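Local coordinates for putative dienelactone hydrolase (Klebsiella pneumoniae subsp. pneumoniae MGH 78578, PDB 3F67), which probably acts as a hydrolase of the dienelactone hydrolase family, an enzyme with the alpha/beta-hydrolase fold that would cleave ester-type bonds, at residues T9-Q14 with M18-A23. Numbering follows the deposited sequence.
Sequences TSIPSQ and MPAYHA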
ATOM      1  N   THR A   9     -12.959   5.942  11.697  1.00 21.39           N
ATOM      2  CA  THR A   9     -13.993   4.961  11.894  1.00 23.17           C
ATOM      3  C   THR A   9     -13.336   3.686  12.426  1.00 22.80           C
ATOM      4  O   THR A   9     -12.113   3.640  12.598  1.00 23.21           O
ATOM      5  CB  THR A   9     -14.852   4.762  10.581  1.00 23.21           C
ATOM      6  OG1 THR A   9     -16.057   4.058  10.903  1.00 27.07           O
ATOM      7  CG2 THR A   9     -14.039   4.005   9.530  1.00 27.22           C
ATOM      8  N   SER A  10     -14.164   2.716  12.793  0.50 22.41           N
ATOM      9  CA  SER A  10     -13.694   1.386  13.077  0.50 22.25           C
ATOM     10  C   SER A  10     -14.101   0.599  11.863  0.50 21.85           C
ATOM     11  O   SER A  10     -15.132   0.898  11.240  0.50 21.71           O
ATOM     12  CB  SER A  10     -14.399   0.807  14.302  0.50 22.90           C
ATOM     13  OG  SER A  10     -14.000   1.466  15.483  0.50 23.52           O
ATOM     14  N   ILE A  11     -13.298  -0.400  11.530  1.00 20.88           N
ATOM     15  CA  ILE A  11     -13.683  -1.353  10.515  1.00 20.61           C
ATOM     16  C   ILE A  11     -13.811  -2.701  11.196  1.00 19.56           C
ATOM     17  O   ILE A  11     -12.848  -3.194  11.798  1.00 18.10           O
ATOM     18  CB  ILE A  11     -12.670  -1.340   9.381  1.00 20.25           C
ATOM     19  CG1 ILE A  11     -12.882   0.010   8.631  1.00 23.70           C
ATOM     20  CG2 ILE A  11     -12.918  -2.577   8.430  1.00 18.94           C
ATOM     21  CD1 ILE A  11     -12.062   0.222   7.472  1.00 26.96           C
ATOM     22  N   PRO A  12     -15.001  -3.321  11.097  1.00 20.97           N
ATOM     23  CA  PRO A  12     -15.187  -4.623  11.744  1.00 22.11           C
ATOM     24  C   PRO A  12     -14.278  -5.648  11.051  1.00 23.77           C
ATOM     25  O   PRO A  12     -14.257  -5.726   9.828  1.00 22.66           O
ATOM     26  CB  PRO A  12     -16.687  -4.934  11.518  1.00 23.07           C
ATOM     27  CG  PRO A  12     -17.338  -3.606  11.177  1.00 21.93           C
ATOM     28  CD  PRO A  12     -16.242  -2.779  10.485  1.00 20.89           C
ATOM     29  N   SER A  13     -13.482  -6.400  11.803  1.00 24.46           N
ATOM     30  CA  SER A  13     -12.452  -7.196  11.126  1.00 27.96           C
ATOM     31  C   SER A  13     -12.031  -8.411  11.917  1.00 29.17           C
ATOM     32  O   SER A  13     -11.410  -8.289  12.986  1.00 28.95           O
ATOM     33  CB  SER A  13     -11.218  -6.339  10.752  1.00 27.34           C
ATOM     34  OG  SER A  13     -10.346  -7.048   9.848  1.00 30.98           O
ATOM     35  N   GLN A  14     -12.347  -9.586  11.356  1.00 30.58           N
ATOM     36  CA  GLN A  14     -12.060 -10.875  12.003  1.00 31.15           C
ATOM     37  C   GLN A  14     -12.509 -10.884  13.495  1.00 31.46           C
ATOM     38  O   GLN A  14     -11.842 -11.480  14.353  1.00 32.26           O
ATOM     39  CB  GLN A  14     -10.558 -11.225  11.835  1.00 31.45           C
ATOM     40  CG  GLN A  14     -10.027 -11.056  10.385  1.00 31.81           C
ATOM     41  CD  GLN A  14      -8.558 -11.431  10.213  1.00 34.23           C
ATOM     42  OE1 GLN A  14      -7.649 -10.562  10.083  1.00 29.66           O
ATOM     43  NE2 GLN A  14      -8.310 -12.731  10.170  1.00 32.34           N
HETATM   44  N   MSE A  18     -11.011  -2.505  13.982  1.00 17.79           N
HETATM   45  CA  MSE A  18      -9.741  -1.938  13.532  1.00 16.81           C
HETATM   46  C   MSE A  18      -9.909  -0.455  13.211  1.00 17.19           C
HETATM   47  O   MSE A  18     -10.761  -0.092  12.383  1.00 17.21           O
HETATM   48  CB  MSE A  18      -9.302  -2.653  12.253  1.00 17.34           C
HETATM   49  CG  MSE A  18      -7.968  -2.069  11.688  1.00 16.14           C
HETATM   50 SE   MSE A  18      -7.308  -3.308  10.319  0.90 16.66          SE
HETATM   51  CE  MSE A  18      -8.863  -3.240   9.147  1.00 17.11           C
ATOM     52  N   PRO A  19      -9.137   0.419  13.875  1.00 16.67           N
ATOM     53  CA  PRO A  19      -9.232   1.846  13.549  1.00 15.84           C
ATOM     54  C   PRO A  19      -8.814   2.082  12.118  1.00 15.40           C
ATOM     55  O   PRO A  19      -7.943   1.372  11.598  1.00 14.62           O
ATOM     56  CB  PRO A  19      -8.171   2.507  14.467  1.00 17.39           C
ATOM     57  CG  PRO A  19      -7.972   1.509  15.550  1.00 17.46           C
ATOM     58  CD  PRO A  19      -8.144   0.163  14.920  1.00 16.69           C
ATOM     59  N   ALA A  20      -9.420   3.092  11.508  1.00 15.13           N
ATOM     60  CA  ALA A  20      -9.022   3.493  10.142  1.00 15.20           C
ATOM     61  C   ALA A  20      -9.349   4.936   9.911  1.00 17.01           C
ATOM     62  O   ALA A  20     -10.309   5.460  10.478  1.00 18.51           O
ATOM     63  CB  ALA A  20      -9.709   2.636   9.093  1.00 15.89           C
ATOM     64  N   TYR A  21      -8.579   5.556   9.032  1.00 15.20           N
ATOM     65  CA  TYR A  21      -8.865   6.935   8.627  1.00 15.97           C
ATOM     66  C   TYR A  21      -9.441   6.849   7.220  1.00 15.52           C
ATOM     67  O   TYR A  21      -9.021   5.992   6.437  1.00 14.74           O
ATOM     68  CB  TYR A  21      -7.538   7.701   8.576  1.00 14.24           C
ATOM     69  CG  TYR A  21      -7.690   9.182   8.212  1.00 15.11           C
ATOM     70  CD1 TYR A  21      -8.163  10.104   9.152  1.00 17.53           C
ATOM     71  CD2 TYR A  21      -7.325   9.635   6.954  1.00 14.40           C
ATOM     72  CE1 TYR A  21      -8.303  11.472   8.806  1.00 18.45           C
ATOM     73  CE2 TYR A  21      -7.424  10.972   6.610  1.00 16.72           C
ATOM     74  CZ  TYR A  21      -7.920  11.881   7.542  1.00 17.55           C
ATOM     75  OH  TYR A  21      -8.033  13.209   7.203  1.00 19.17           O
ATOM     76  N   HIS A  22     -10.389   7.711   6.896  1.00 14.92           N
ATOM     77  CA  HIS A  22     -10.931   7.723   5.528  1.00 16.29           C
ATOM     78  C   HIS A  22     -11.183   9.131   5.040  1.00 16.00           C
ATOM     79  O   HIS A  22     -11.481  10.029   5.840  1.00 17.76           O
ATOM     80  CB  HIS A  22     -12.215   6.846   5.397  1.00 16.42           C
ATOM     81  CG  HIS A  22     -13.353   7.306   6.261  1.00 18.56           C
ATOM     82  ND1 HIS A  22     -14.392   8.083   5.791  1.00 23.31           N
ATOM     83  CD2 HIS A  22     -13.598   7.111   7.580  1.00 22.89           C
ATOM     84  CE1 HIS A  22     -15.213   8.370   6.791  1.00 25.49           C
ATOM     85  NE2 HIS A  22     -14.766   7.774   7.884  1.00 24.98           N
ATOM     86  N   ALA A  23     -11.051   9.327   3.736  1.00 15.54           N
ATOM     87  CA  ALA A  23     -11.293  10.642   3.122  1.00 15.33           C
ATOM     88  C   ALA A  23     -11.994  10.392   1.804  1.00 15.21           C
ATOM     89  O   ALA A  23     -11.715   9.386   1.128  1.00 14.41           O
ATOM     90  CB  ALA A  23      -9.920  11.391   2.848  1.00 14.91           C
TER
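Thr9, Ile11, Met18 and Ala20 pair across the beta hairpin formed by strands 4-13 and 16-25, at the edge of the central mixed sheet of an alpha/beta-hydrolase fold. Strand 4-13 is outermost within the chain, while strand 16-25 has strand 61-65 as its antiparallel neighbour on the inner side, to whose Ala64 and Ala62 Tyr21 and Ala23 bond through their backbones, with Pro19 bonding in the same way to Glu66 just beyond its end. The ladder is a worked example of antiparallel pairing between twisted strands, whose axes make an angle of 130°: two hydrogen-bonded pairs enclose one non-hydrogen-bonded pair, Ser10 with Pro19. Thr9 and Ala20 exchange two bonds, of which Thr9 N to Ala20 O (3.0 Å) is nearly straight. Ile11 and Met18 do the same, with Ile11 N only 2.7 Å from Met18 O. Proline, lacking an N-H, is accommodated at position 19 because this non-hydrogen-bonded site asks for no donor toward strand 4-13; there Pro19 CA instead approaches Thr9 O at 3.5 Å, a CA-H...O contact.

The side chains of the two hydrogen-bonded pairs share one face, which packs in part against helix 93-108. Ile11 turns CG1 back beside its own backbone N (chi1 -71°), and CD1 at the end of that branch meets Ala20 CB at 3.7 Å. The other branch, CG2, lies 4.2 Å from Met18 CE, the two side chains running side by side in the same direction. Met18 is a selenomethionine whose chain, extended at first, bends at its last torsion (chi3 59°); its methyl also comes near Ser13 OG, a hydroxyl hydrogen-bonded to Asp99 of that helix. Farther along the same face, the Thr9 and His22 side chains cross at about a right angle, and the Thr9 methyl CG2 approaches the imidazole obliquely, 3.7 Å from His22 CD2.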